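Local coordinates for hypothetical protein ST0148 (Sulfolobus tokodaii, PDB 2PD2) that is of unknown function but belongs to the DsrE/DsrF-like family, some of whose members take part in sulfur transfer, and assembles here as a trimer, at residues A[4-9]-A[103-108]; A[31-36]-A[63-68]; A[35-40]-A[90-95]; A[40-45]-A[72-77]; A[49-54]-A[81-86]. All blocks are in the same frame, centred on the assembly; numbering follows the deposited sequence.

In the fold
All five contacts lie in one small alpha/beta fold built on a parallel sheet ordered 86-88, 63-67, 31-36, 2-7, 104-107. Interactions 1 and 2 are strand pairs of that sheet, their centres about 9 Å apart, linked by adjoining strands 2-7 and 31-36. Interaction 3 seats helix 91-100 on the end of strand 31-36 and shares Val35 and Leu36 with interaction 2. Interactions 4 and 5, about 12 Å apart between centres, tie together the connections after strands 31-36 and 63-67; their segments alternate along the chain. In sequence the other four fall between the two segments of interaction 1. Interaction 1 meets both other subunits and interaction 3 the third, connecting sheet to trimer.

Interaction 1 of 5, residues A[4-9]-A[103-108]; sequences VVQIKD and WIYLAL
Gln6 and Tyr105 both carry CG anti to the backbone N (chi1 166° and 175°), and the glutamine chain runs on extended, which brings its amide to the phenol hydroxyl. Their strands, 4-7 and 104-107, are parallel neighbours in the all-parallel sheet of the DsrE/DsrF-like fold. Tyr105 OH donates to Gln6 OE1 at 2.6 Å, coming from above the carbonyl plane, with the amide and ring planes turned 48° apart. Gln6 CB lies at the ring edge, 3.8 Å from Tyr105 CE1, and Ala107 CB packs 3.5 Å from Gln6 OE1. Both polar ends have second partners: Gln6 NE2 bonds His37 NE2 of its own chain and Ala107 O of the third subunit, while Tyr105 OH also bonds Ala107 N of that subunit, which places the pair in the trimer interface.

On the other face of this strand pair Val5 CG1 meets Leu108 CD1 at 3.5 Å, and Val5 CG2 touches Leu106 CD2 at 4.2 Å. Four backbone bonds join the strands, from Val4 N to Ile104 O, Leu106 N to Val4 O, Gln6 N to Leu106 O and Leu108 N to Gln6 O. Lys8 NZ, which bonds Ala107 O of the third subunit, also donates to a water that in turn donates to the C-terminal Leu108 O at 2.6 Å; a second water donates to the same oxygen at 2.7 Å.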
# COMPACT_ATOMS: atom_id res chain seq x y z
N VAL A 4 8.22 -4.09 8.63
CA VAL A 4 8.62 -2.76 8.21
C VAL A 4 7.32 -2.09 7.76
O VAL A 4 6.66 -2.53 6.81
CB VAL A 4 9.69 -2.80 7.08
CG1 VAL A 4 9.16 -3.52 5.85
CG2 VAL A 4 10.13 -1.39 6.74
N VAL A 5 6.94 -1.04 8.48
CA VAL A 5 5.71 -0.31 8.20
C VAL A 5 5.95 0.98 7.42
O VAL A 5 6.83 1.77 7.75
CB VAL A 5 5.01 0.09 9.52
CG1 VAL A 5 3.72 0.86 9.21
CG2 VAL A 5 4.71 -1.15 10.35
N GLN A 6 5.15 1.19 6.38
CA GLN A 6 5.28 2.40 5.57
C GLN A 6 4.09 3.34 5.78
O GLN A 6 2.95 2.89 5.85
CB GLN A 6 5.34 2.03 4.08
CG GLN A 6 5.13 3.23 3.14
CD GLN A 6 4.74 2.79 1.74
OE1 GLN A 6 3.96 1.86 1.57
NE2 GLN A 6 5.27 3.48 0.73
N ILE A 7 4.38 4.63 5.90
CA ILE A 7 3.34 5.65 6.03
C ILE A 7 3.79 6.78 5.11
O ILE A 7 4.88 7.31 5.28
CB ILE A 7 3.21 6.19 7.46
CG1 ILE A 7 2.95 5.05 8.45
CG2 ILE A 7 2.05 7.17 7.53
CD1 ILE A 7 2.80 5.51 9.89
N LYS A 8 2.95 7.14 4.13
CA LYS A 8 3.33 8.19 3.18
C LYS A 8 2.38 9.38 3.09
O LYS A 8 2.77 10.46 2.65
CB LYS A 8 3.49 7.58 1.79
CG LYS A 8 2.26 6.79 1.30
CD LYS A 8 2.42 6.32 -0.15
CE LYS A 8 1.30 5.37 -0.58
NZ LYS A 8 1.45 3.98 -0.03
N ASP A 9 1.13 9.19 3.51
CA ASP A 9 0.14 10.25 3.43
C ASP A 9 -0.09 10.94 4.77
O ASP A 9 -0.57 10.33 5.72
CB ASP A 9 -1.18 9.69 2.89
CG ASP A 9 -1.03 9.05 1.51
OD1 ASP A 9 -0.55 9.74 0.59
OD2 ASP A 9 -1.39 7.86 1.36
N TRP A 103 12.05 -8.65 6.33
CA TRP A 103 11.03 -7.93 7.09
C TRP A 103 9.72 -7.94 6.33
O TRP A 103 9.70 -7.77 5.12
CB TRP A 103 11.47 -6.50 7.36
CG TRP A 103 12.63 -6.40 8.30
CD1 TRP A 103 13.85 -6.99 8.15
CD2 TRP A 103 12.66 -5.69 9.54
NE1 TRP A 103 14.65 -6.69 9.23
CE2 TRP A 103 13.95 -5.89 10.10
CE3 TRP A 103 11.74 -4.90 10.23
CZ2 TRP A 103 14.32 -5.34 11.32
CZ3 TRP A 103 12.12 -4.34 11.45
CH2 TRP A 103 13.40 -4.56 11.98
N ILE A 104 8.62 -8.17 7.05
CA ILE A 104 7.30 -8.19 6.45
C ILE A 104 6.79 -6.76 6.25
O ILE A 104 6.79 -5.94 7.17
CB ILE A 104 6.31 -9.00 7.32
CG1 ILE A 104 6.77 -10.46 7.36
CG2 ILE A 104 4.89 -8.89 6.75
CD1 ILE A 104 6.01 -11.33 8.34
N TYR A 105 6.36 -6.48 5.03
CA TYR A 105 5.87 -5.17 4.62
C TYR A 105 4.40 -4.90 4.94
O TYR A 105 3.54 -5.74 4.69
CB TYR A 105 6.14 -5.03 3.12
CG TYR A 105 5.62 -3.79 2.42
CD1 TYR A 105 5.74 -2.53 3.00
CD2 TYR A 105 5.08 -3.88 1.14
CE1 TYR A 105 5.34 -1.38 2.30
CE2 TYR A 105 4.69 -2.75 0.44
CZ TYR A 105 4.82 -1.51 1.02
OH TYR A 105 4.44 -0.40 0.30
N LEU A 106 4.14 -3.72 5.49
CA LEU A 106 2.79 -3.29 5.83
C LEU A 106 2.63 -1.83 5.41
O LEU A 106 3.30 -0.95 5.96
CB LEU A 106 2.53 -3.43 7.34
CG LEU A 106 1.17 -2.89 7.82
CD1 LEU A 106 0.04 -3.67 7.15
CD2 LEU A 106 1.07 -3.01 9.33
N ALA A 107 1.77 -1.59 4.43
CA ALA A 107 1.54 -0.22 3.94
C ALA A 107 0.34 0.40 4.64
O ALA A 107 -0.77 -0.13 4.59
CB ALA A 107 1.32 -0.24 2.44
N LEU A 108 0.58 1.53 5.31
CA LEU A 108 -0.49 2.24 6.01
C LEU A 108 -0.64 3.65 5.46
O LEU A 108 -0.02 3.94 4.42
CB LEU A 108 -0.19 2.29 7.51
CG LEU A 108 -0.22 0.94 8.25
CD1 LEU A 108 0.22 1.14 9.70
CD2 LEU A 108 -1.63 0.36 8.20
OXT LEU A 108 -1.39 4.44 6.08
O HOH W 1 1.81 3.59 2.63
O HOH W 2 0.11 6.62 4.13

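Interaction 2 of 5, residues A[31-36]-A[63-68]; sequences EIEVVL and LIVGCE
Glu33 and Leu63 project in parallel, each with CG anti to the backbone N (chi1 175° and 179°). The extended glutamate chain therefore runs along the leucine, Glu33 CG 3.8 Å from Leu63 CD2, and continues to Val65, where Glu33 OE2 comes 3.7 Å from Val65 CG2. The buried carboxylate lies close to Glu94, a like charge that would probably raise the proton affinity of one of the two, although Lys98 of helix 91-100 also packs on Glu33 and may offset this. Val35 follows on the same face, Val35 CG2 4.2 Å from Val65 CB.

Val34, Ile64 and Leu36 occupy the other face. With chi1 and chi2 of Ile64 both near -57°, its CG1 lies anti to the carbonyl carbon and Ile64 CD1 turns to within 4.1 Å of Val34 CB, while Ile64 CG2 meets Leu36 CD1 at 4.1 Å. Between the two faces the backbones exchange five hydrogen bonds, from Leu63 N to Ile32 O at one end to Cys67 N to Leu36 O at the other. Cys67 SG caps the start of helix 68-73. Neighbouring parallel strands joined through helix 51-59 make this a classic beta-alpha-beta unit of the sheet.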
# COMPACT_ATOMS: atom_id res chain seq x y z
N GLU A 31 8.88 -6.97 16.12
CA GLU A 31 10.03 -6.09 15.96
C GLU A 31 9.57 -5.16 14.84
O GLU A 31 9.55 -5.53 13.67
CB GLU A 31 11.25 -6.89 15.52
CG GLU A 31 12.57 -6.26 15.92
CD GLU A 31 13.75 -7.08 15.47
OE1 GLU A 31 13.68 -8.33 15.56
OE2 GLU A 31 14.75 -6.49 15.03
N ILE A 32 9.20 -3.94 15.21
CA ILE A 32 8.65 -3.00 14.25
C ILE A 32 9.49 -1.77 13.93
O ILE A 32 10.04 -1.13 14.82
CB ILE A 32 7.27 -2.50 14.75
CG1 ILE A 32 6.36 -3.69 15.07
CG2 ILE A 32 6.61 -1.59 13.71
CD1 ILE A 32 5.22 -3.34 16.02
N GLU A 33 9.56 -1.46 12.64
CA GLU A 33 10.26 -0.27 12.15
C GLU A 33 9.26 0.49 11.29
O GLU A 33 8.69 -0.07 10.35
CB GLU A 33 11.47 -0.62 11.28
CG GLU A 33 12.11 0.64 10.68
CD GLU A 33 13.30 0.35 9.78
OE1 GLU A 33 14.03 -0.63 10.04
OE2 GLU A 33 13.52 1.12 8.82
N VAL A 34 9.02 1.74 11.62
CA VAL A 34 8.08 2.54 10.86
C VAL A 34 8.83 3.58 10.05
O VAL A 34 9.56 4.40 10.60
CB VAL A 34 7.08 3.26 11.78
CG1 VAL A 34 6.04 3.99 10.93
CG2 VAL A 34 6.41 2.26 12.72
N VAL A 35 8.63 3.54 8.74
CA VAL A 35 9.28 4.48 7.83
C VAL A 35 8.28 5.50 7.28
O VAL A 35 7.33 5.14 6.58
CB VAL A 35 9.90 3.73 6.62
CG1 VAL A 35 10.49 4.74 5.63
CG2 VAL A 35 10.95 2.74 7.10
N LEU A 36 8.50 6.77 7.60
CA LEU A 36 7.61 7.82 7.10
C LEU A 36 8.28 8.60 5.97
O LEU A 36 9.41 9.07 6.12
CB LEU A 36 7.19 8.77 8.22
CG LEU A 36 6.42 8.13 9.39
CD1 LEU A 36 7.40 7.51 10.39
CD2 LEU A 36 5.59 9.19 10.09
N LEU A 63 11.09 1.28 16.24
CA LEU A 63 12.03 2.13 15.51
C LEU A 63 11.29 3.08 14.58
O LEU A 63 10.59 2.64 13.65
CB LEU A 63 13.01 1.27 14.69
CG LEU A 63 14.06 1.99 13.84
CD1 LEU A 63 14.92 2.89 14.74
CD2 LEU A 63 14.94 0.96 13.12
N ILE A 64 11.43 4.38 14.82
CA ILE A 64 10.77 5.40 14.00
C ILE A 64 11.79 6.01 13.05
O ILE A 64 12.78 6.59 13.48
CB ILE A 64 10.15 6.52 14.86
CG1 ILE A 64 9.17 5.93 15.88
CG2 ILE A 64 9.44 7.53 13.97
CD1 ILE A 64 8.03 5.11 15.26
N VAL A 65 11.54 5.87 11.75
CA VAL A 65 12.46 6.35 10.73
C VAL A 65 11.87 7.38 9.76
O VAL A 65 10.78 7.19 9.23
CB VAL A 65 13.01 5.15 9.91
CG1 VAL A 65 13.82 5.63 8.72
CG2 VAL A 65 13.87 4.27 10.81
N GLY A 66 12.61 8.45 9.52
CA GLY A 66 12.16 9.49 8.60
C GLY A 66 13.00 9.52 7.34
O GLY A 66 14.22 9.31 7.38
N CYS A 67 12.36 9.78 6.20
CA CYS A 67 13.04 9.85 4.91
C CYS A 67 13.72 11.19 4.67
O CYS A 67 13.08 12.24 4.70
CB CYS A 67 12.03 9.57 3.78
SG CYS A 67 12.66 9.93 2.12
N GLU A 68 15.03 11.16 4.41
CA GLU A 68 15.81 12.38 4.15
C GLU A 68 15.32 13.11 2.90
O GLU A 68 15.21 14.33 2.90
CB GLU A 68 17.30 12.02 3.99
CG GLU A 68 18.20 13.16 3.53
CD GLU A 68 18.40 14.23 4.58
OE1 GLU A 68 18.75 13.89 5.73
OE2 GLU A 68 18.22 15.43 4.25

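Interaction 3 of 5, residues A[35-40]-A[90-95]; sequences VLHQSA and SGVGEI
Val35, His37 and Ile95 bury the most surface where the end of strand 31-36 meets the start of helix 91-100. Val35 points its side chain at the helix and spreads its two methyls over it. Val35 CG1 is 3.6 Å from Gly91 O, Val35 CG2 reaches Glu94 CG at 3.8 Å, and Val35 CB packs 3.9 Å from Ile95 CG1.

The imidazole of His37 rises from a CG set between its backbone N and carbonyl carbon (chi1 66°), a rotation that stands the ring beside the helix. Val92 CG1 touches His37 CE1 at 3.5 Å and Ile95 CD1 approaches His37 NE2 at 4.0 Å, both aliphatic chains lying nearly perpendicular to the histidine. Ile95 thus spans the two strand-side residues, its CG1 on the valine and its CD1 on the ring. Leu108 of the third subunit packs on the same ring, whose NE2 Gln6 holds.

Gly91 permits the close approach: a beta carbon there would clash with His37 CB and press on Val35 CG1. No hydrogen bond crosses the contact. Just before the helix, Ser90 OG accepts from Gly93 N at 3.0 Å, fixing the first turn. Helix 91-100, which connects strands 86-88 and 104-107, packs across the sheet face carrying Val35, the helix-on-sheet packing of a parallel alpha/beta fold.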
# COMPACT_ATOMS: atom_id res chain seq x y z
N VAL A 35 8.63 3.54 8.74
CA VAL A 35 9.28 4.48 7.83
C VAL A 35 8.28 5.50 7.28
O VAL A 35 7.33 5.14 6.58
CB VAL A 35 9.90 3.73 6.62
CG1 VAL A 35 10.49 4.74 5.63
CG2 VAL A 35 10.95 2.74 7.10
N LEU A 36 8.50 6.77 7.60
CA LEU A 36 7.61 7.82 7.10
C LEU A 36 8.28 8.60 5.97
O LEU A 36 9.41 9.07 6.12
CB LEU A 36 7.19 8.77 8.22
CG LEU A 36 6.42 8.13 9.39
CD1 LEU A 36 7.40 7.51 10.39
CD2 LEU A 36 5.59 9.19 10.09
N HIS A 37 7.58 8.71 4.84
CA HIS A 37 8.10 9.46 3.71
C HIS A 37 7.02 10.26 3.02
O HIS A 37 5.85 10.25 3.44
CB HIS A 37 8.86 8.55 2.72
CG HIS A 37 8.00 7.53 2.03
ND1 HIS A 37 7.84 7.51 0.66
CD2 HIS A 37 7.32 6.45 2.50
CE1 HIS A 37 7.09 6.48 0.32
NE2 HIS A 37 6.77 5.82 1.42
N GLN A 38 7.40 10.97 1.96
CA GLN A 38 6.47 11.85 1.26
C GLN A 38 5.92 12.84 2.31
O GLN A 38 6.65 13.21 3.23
CB GLN A 38 5.32 11.08 0.60
CG GLN A 38 5.76 10.16 -0.54
CD GLN A 38 4.60 9.69 -1.40
OE1 GLN A 38 3.43 9.86 -1.04
NE2 GLN A 38 4.91 9.10 -2.55
N SER A 39 4.66 13.24 2.21
CA SER A 39 4.11 14.21 3.14
C SER A 39 4.01 13.76 4.59
O SER A 39 3.95 14.59 5.51
CB SER A 39 2.74 14.70 2.67
OG SER A 39 1.78 13.66 2.74
N ALA A 40 3.99 12.45 4.81
CA ALA A 40 3.86 11.94 6.17
C ALA A 40 5.04 12.35 7.07
O ALA A 40 4.93 12.34 8.29
CB ALA A 40 3.71 10.41 6.15
N SER A 90 16.89 7.34 1.90
CA SER A 90 15.67 7.17 1.13
C SER A 90 14.69 6.28 1.88
O SER A 90 15.03 5.18 2.30
CB SER A 90 16.00 6.53 -0.23
OG SER A 90 14.84 6.12 -0.92
N GLY A 91 13.47 6.78 2.07
CA GLY A 91 12.46 6.01 2.78
C GLY A 91 12.09 4.77 1.99
O GLY A 91 11.96 3.68 2.56
N VAL A 92 11.92 4.93 0.68
CA VAL A 92 11.56 3.81 -0.17
C VAL A 92 12.72 2.82 -0.28
O VAL A 92 12.50 1.62 -0.37
CB VAL A 92 11.13 4.30 -1.58
CG1 VAL A 92 9.84 5.10 -1.45
CG2 VAL A 92 12.21 5.16 -2.21
N GLY A 93 13.95 3.32 -0.27
CA GLY A 93 15.10 2.44 -0.33
C GLY A 93 15.18 1.58 0.93
O GLY A 93 15.53 0.41 0.88
N GLU A 94 14.84 2.19 2.07
CA GLU A 94 14.85 1.48 3.35
C GLU A 94 13.77 0.40 3.35
O GLU A 94 14.01 -0.74 3.76
CB GLU A 94 14.60 2.48 4.49
CG GLU A 94 14.43 1.85 5.87
CD GLU A 94 15.73 1.30 6.45
OE1 GLU A 94 16.74 1.29 5.72
OE2 GLU A 94 15.73 0.88 7.62
N ILE A 95 12.58 0.77 2.90
CA ILE A 95 11.45 -0.15 2.85
C ILE A 95 11.80 -1.37 2.00
O ILE A 95 11.56 -2.52 2.39
CB ILE A 95 10.20 0.57 2.28
CG1 ILE A 95 9.68 1.58 3.32
CG2 ILE A 95 9.11 -0.43 1.92
CD1 ILE A 95 8.63 2.56 2.79

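Interaction 4 of 5, residues A[40-45]-A[72-77]; sequences AIKALL and RSQNLS
The backbone of Ile41, Lys42 and Leu45 follows a 3-10 turn, in which Ala43 N bonds Ala40 O and Leu44 N bonds Ile41 O, and it meets Gln74 and Leu76 where the chain leaves helix 68-73. On that second segment Gln74 is the first residue to leave helical angles and Asn75 has a positive phi. Ile41 and Gln74 run alongside each other head to tail, with Ile41 CG2 3.6 Å from Gln74 CG. The glutamine bends at chi2 (-67°), which brings Gln74 OE1 over the lysine chain, 3.5 Å from Lys42 CD. A water joins their ends, accepting from Lys42 NZ at 3.1 Å and donating to Gln74 OE1 at 2.7 Å; Lys42 also makes a cation-pi contact with Phe10.

The turn around Asn75 is a Schellman motif, closed by Leu76 N to Ile71 O and Asn75 N to Arg72 O. It delivers Leu76 back toward the 3-10 turn, where Leu45 crosses it at about a right angle, Leu45 CD2 to Leu76 CD2 at 3.9 Å. Replacing Leu45 with an alanine would probably leave both Leu76 methyls without their cover on that side and open a gap at the surface. Leu76 CD1 also meets Ile41 CG2 at 4.1 Å.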
# COMPACT_ATOMS: atom_id res chain seq x y z
N ALA A 40 3.99 12.45 4.81
CA ALA A 40 3.86 11.94 6.17
C ALA A 40 5.04 12.35 7.07
O ALA A 40 4.93 12.34 8.29
CB ALA A 40 3.71 10.41 6.15
N ILE A 41 6.16 12.74 6.46
CA ILE A 41 7.33 13.14 7.24
C ILE A 41 6.98 14.28 8.21
O ILE A 41 7.59 14.42 9.28
CB ILE A 41 8.49 13.61 6.32
CG1 ILE A 41 9.77 13.80 7.13
CG2 ILE A 41 8.12 14.94 5.65
CD1 ILE A 41 10.35 12.50 7.66
N LYS A 42 5.99 15.08 7.85
CA LYS A 42 5.60 16.20 8.70
C LYS A 42 5.13 15.77 10.08
O LYS A 42 5.15 16.55 11.03
CB LYS A 42 4.51 17.04 8.01
CG LYS A 42 5.01 17.76 6.77
CD LYS A 42 3.93 18.63 6.14
CE LYS A 42 2.80 17.79 5.55
NZ LYS A 42 1.73 18.67 4.99
N ALA A 43 4.72 14.51 10.20
CA ALA A 43 4.26 14.01 11.48
C ALA A 43 5.40 13.89 12.48
O ALA A 43 5.16 13.75 13.67
CB ALA A 43 3.57 12.65 11.31
N LEU A 44 6.65 13.95 12.00
CA LEU A 44 7.79 13.84 12.90
C LEU A 44 8.31 15.19 13.39
O LEU A 44 9.36 15.27 14.03
CB LEU A 44 8.94 13.07 12.22
CG LEU A 44 8.61 11.66 11.72
CD1 LEU A 44 9.85 11.00 11.16
CD2 LEU A 44 8.04 10.83 12.87
N LEU A 45 7.58 16.26 13.09
CA LEU A 45 7.98 17.58 13.54
C LEU A 45 7.76 17.71 15.05
O LEU A 45 6.88 17.07 15.61
CB LEU A 45 7.17 18.65 12.80
CG LEU A 45 7.64 18.91 11.36
CD1 LEU A 45 6.62 19.74 10.61
CD2 LEU A 45 8.98 19.61 11.40
N ARG A 72 13.84 16.92 3.00
CA ARG A 72 14.33 17.98 2.11
C ARG A 72 13.26 18.60 1.23
O ARG A 72 13.20 19.83 1.09
CB ARG A 72 15.47 17.45 1.23
CG ARG A 72 16.73 17.08 1.98
CD ARG A 72 17.81 16.56 1.03
NE ARG A 72 19.05 16.22 1.73
CZ ARG A 72 20.16 15.83 1.12
NH1 ARG A 72 20.20 15.72 -0.21
NH2 ARG A 72 21.25 15.54 1.82
N SER A 73 12.42 17.77 0.62
CA SER A 73 11.36 18.29 -0.24
C SER A 73 10.27 19.05 0.53
O SER A 73 9.56 19.87 -0.05
CB SER A 73 10.73 17.14 -1.05
OG SER A 73 10.13 16.18 -0.20
N GLN A 74 10.14 18.77 1.82
CA GLN A 74 9.15 19.46 2.65
C GLN A 74 9.80 20.67 3.34
O GLN A 74 9.18 21.31 4.19
CB GLN A 74 8.58 18.51 3.70
CG GLN A 74 7.63 17.44 3.16
CD GLN A 74 6.35 18.03 2.62
OE1 GLN A 74 5.80 18.99 3.18
NE2 GLN A 74 5.84 17.45 1.54
N ASN A 75 11.04 20.95 2.96
CA ASN A 75 11.80 22.06 3.53
C ASN A 75 11.82 22.03 5.05
O ASN A 75 11.52 23.03 5.70
CB ASN A 75 11.24 23.40 3.06
CG ASN A 75 11.39 23.60 1.57
OD1 ASN A 75 12.42 23.23 0.99
ND2 ASN A 75 10.38 24.19 0.93
N LEU A 76 12.18 20.88 5.62
CA LEU A 76 12.26 20.75 7.06
C LEU A 76 13.71 20.66 7.48
O LEU A 76 14.58 20.34 6.67
CB LEU A 76 11.52 19.49 7.54
CG LEU A 76 10.04 19.39 7.18
CD1 LEU A 76 9.46 18.13 7.81
CD2 LEU A 76 9.29 20.63 7.66
N SER A 77 13.97 20.95 8.75
CA SER A 77 15.32 20.89 9.31
C SER A 77 15.37 19.77 10.34
O SER A 77 14.40 19.56 11.07
CB SER A 77 15.66 22.22 9.98
OG SER A 77 16.87 22.13 10.71
O HOH W 3 3.37 20.11 2.82

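Interaction 5 of 5, residues A[49-54]-A[81-86]; sequences DTRSII and LIPGIK
Arg51 and Ile82 lie alongside each other, their side chains antiparallel. The arginine sets CG anti to its backbone N (chi1 176°) and stays extended as far as NE, laying its methylenes along the isoleucine: Arg51 CG is 3.8 Å from Ile82 CD1, and Arg51 CD is 4.1 Å from Ile82 CG1. Farther out it passes nearly perpendicular to Pro83, with Arg51 NH2 3.9 Å from Pro83 CD. The charged end finds its polar partners in its own region of the chain, NE in a salt bridge with Glu55 and NH1 on the carbonyl O of Lys46. An alanine at Arg51 is likely to strip Ile82 of the methylenes along its side and leave the Glu55 carboxylate without this mate.

Ile54, one helical turn on, crosses Ile82 obliquely. Ile54 CD1 meets Ile82 CD1 at 3.8 Å, putting the end of Ile82 between the two helix residues, and Ile54 CG2 touches Ile85 CD1 more loosely at 4.4 Å. Ile82 and Ile85 are the ends of a type II beta turn with Gly84 at its third position, where the positive phi suits glycine, and Lys86 NZ donates to Gly84 O.

The first turn of helix 51-59 thus rests on the loop leading into strand 86-88, with Leu44 from the preceding 3-10 turn against Ile54 and Ile85, and Ile64 of strand 63-67 against Ile85.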
# COMPACT_ATOMS: atom_id res chain seq x y z
N ASP A 49 1.00 17.26 15.83
CA ASP A 49 -0.15 16.89 16.65
C ASP A 49 -0.08 15.44 17.11
O ASP A 49 -0.74 15.05 18.07
CB ASP A 49 -1.46 17.12 15.88
CG ASP A 49 -1.73 18.59 15.61
OD1 ASP A 49 -1.42 19.43 16.49
OD2 ASP A 49 -2.28 18.92 14.54
N THR A 50 0.71 14.62 16.42
CA THR A 50 0.83 13.21 16.82
C THR A 50 2.12 12.92 17.59
O THR A 50 2.47 11.76 17.80
CB THR A 50 0.78 12.27 15.59
OG1 THR A 50 1.69 12.73 14.58
CG2 THR A 50 -0.64 12.20 15.01
N ARG A 51 2.82 13.96 18.01
CA ARG A 51 4.07 13.77 18.74
C ARG A 51 3.97 12.81 19.92
O ARG A 51 4.79 11.90 20.06
CB ARG A 51 4.64 15.11 19.22
CG ARG A 51 5.90 14.95 20.07
CD ARG A 51 6.67 16.25 20.25
NE ARG A 51 7.87 16.04 21.07
CZ ARG A 51 8.80 16.97 21.28
NH1 ARG A 51 8.69 18.16 20.72
NH2 ARG A 51 9.85 16.70 22.06
N SER A 52 2.96 12.99 20.77
CA SER A 52 2.80 12.13 21.93
C SER A 52 2.62 10.66 21.55
O SER A 52 3.08 9.76 22.25
CB SER A 52 1.63 12.60 22.80
OG SER A 52 0.41 12.52 22.09
N ILE A 53 1.95 10.42 20.43
CA ILE A 53 1.74 9.05 19.98
C ILE A 53 3.07 8.47 19.49
O ILE A 53 3.42 7.33 19.79
CB ILE A 53 0.69 8.99 18.86
CG1 ILE A 53 -0.65 9.52 19.40
CG2 ILE A 53 0.54 7.56 18.36
CD1 ILE A 53 -1.78 9.53 18.38
N ILE A 54 3.82 9.26 18.73
CA ILE A 54 5.11 8.83 18.21
C ILE A 54 6.06 8.51 19.38
O ILE A 54 6.78 7.52 19.36
CB ILE A 54 5.73 9.93 17.33
CG1 ILE A 54 4.94 10.03 16.03
CG2 ILE A 54 7.20 9.63 17.05
CD1 ILE A 54 5.31 11.22 15.19
N LEU A 81 12.83 18.14 14.01
CA LEU A 81 12.23 16.83 14.22
C LEU A 81 12.29 16.34 15.67
O LEU A 81 13.11 16.80 16.46
CB LEU A 81 12.91 15.81 13.30
CG LEU A 81 12.87 16.22 11.83
CD1 LEU A 81 13.72 15.27 11.01
CD2 LEU A 81 11.43 16.24 11.33
N ILE A 82 11.39 15.42 16.00
CA ILE A 82 11.34 14.85 17.34
C ILE A 82 12.68 14.17 17.65
O ILE A 82 13.22 13.43 16.83
CB ILE A 82 10.21 13.80 17.44
CG1 ILE A 82 8.85 14.49 17.29
CG2 ILE A 82 10.31 13.04 18.76
CD1 ILE A 82 7.68 13.53 17.09
N PRO A 83 13.24 14.43 18.85
CA PRO A 83 14.52 13.82 19.21
C PRO A 83 14.43 12.30 19.30
O PRO A 83 13.44 11.76 19.80
CB PRO A 83 14.83 14.45 20.57
CG PRO A 83 14.17 15.80 20.47
CD PRO A 83 12.84 15.45 19.83
N GLY A 84 15.45 11.60 18.82
CA GLY A 84 15.43 10.15 18.87
C GLY A 84 14.92 9.52 17.59
O GLY A 84 14.75 8.31 17.50
N ILE A 85 14.67 10.36 16.59
CA ILE A 85 14.20 9.90 15.29
C ILE A 85 15.41 9.52 14.44
O ILE A 85 16.38 10.27 14.37
CB ILE A 85 13.43 11.04 14.55
CG1 ILE A 85 12.06 11.26 15.19
CG2 ILE A 85 13.31 10.71 13.07
CD1 ILE A 85 11.21 10.04 15.28
N LYS A 86 15.37 8.35 13.80
CA LYS A 86 16.46 7.95 12.93
C LYS A 86 16.08 8.41 11.53
O LYS A 86 14.90 8.54 11.22
CB LYS A 86 16.68 6.43 12.94
CG LYS A 86 17.47 5.93 14.13
CD LYS A 86 16.79 6.32 15.43
CE LYS A 86 17.41 5.66 16.63
NZ LYS A 86 16.72 6.09 17.87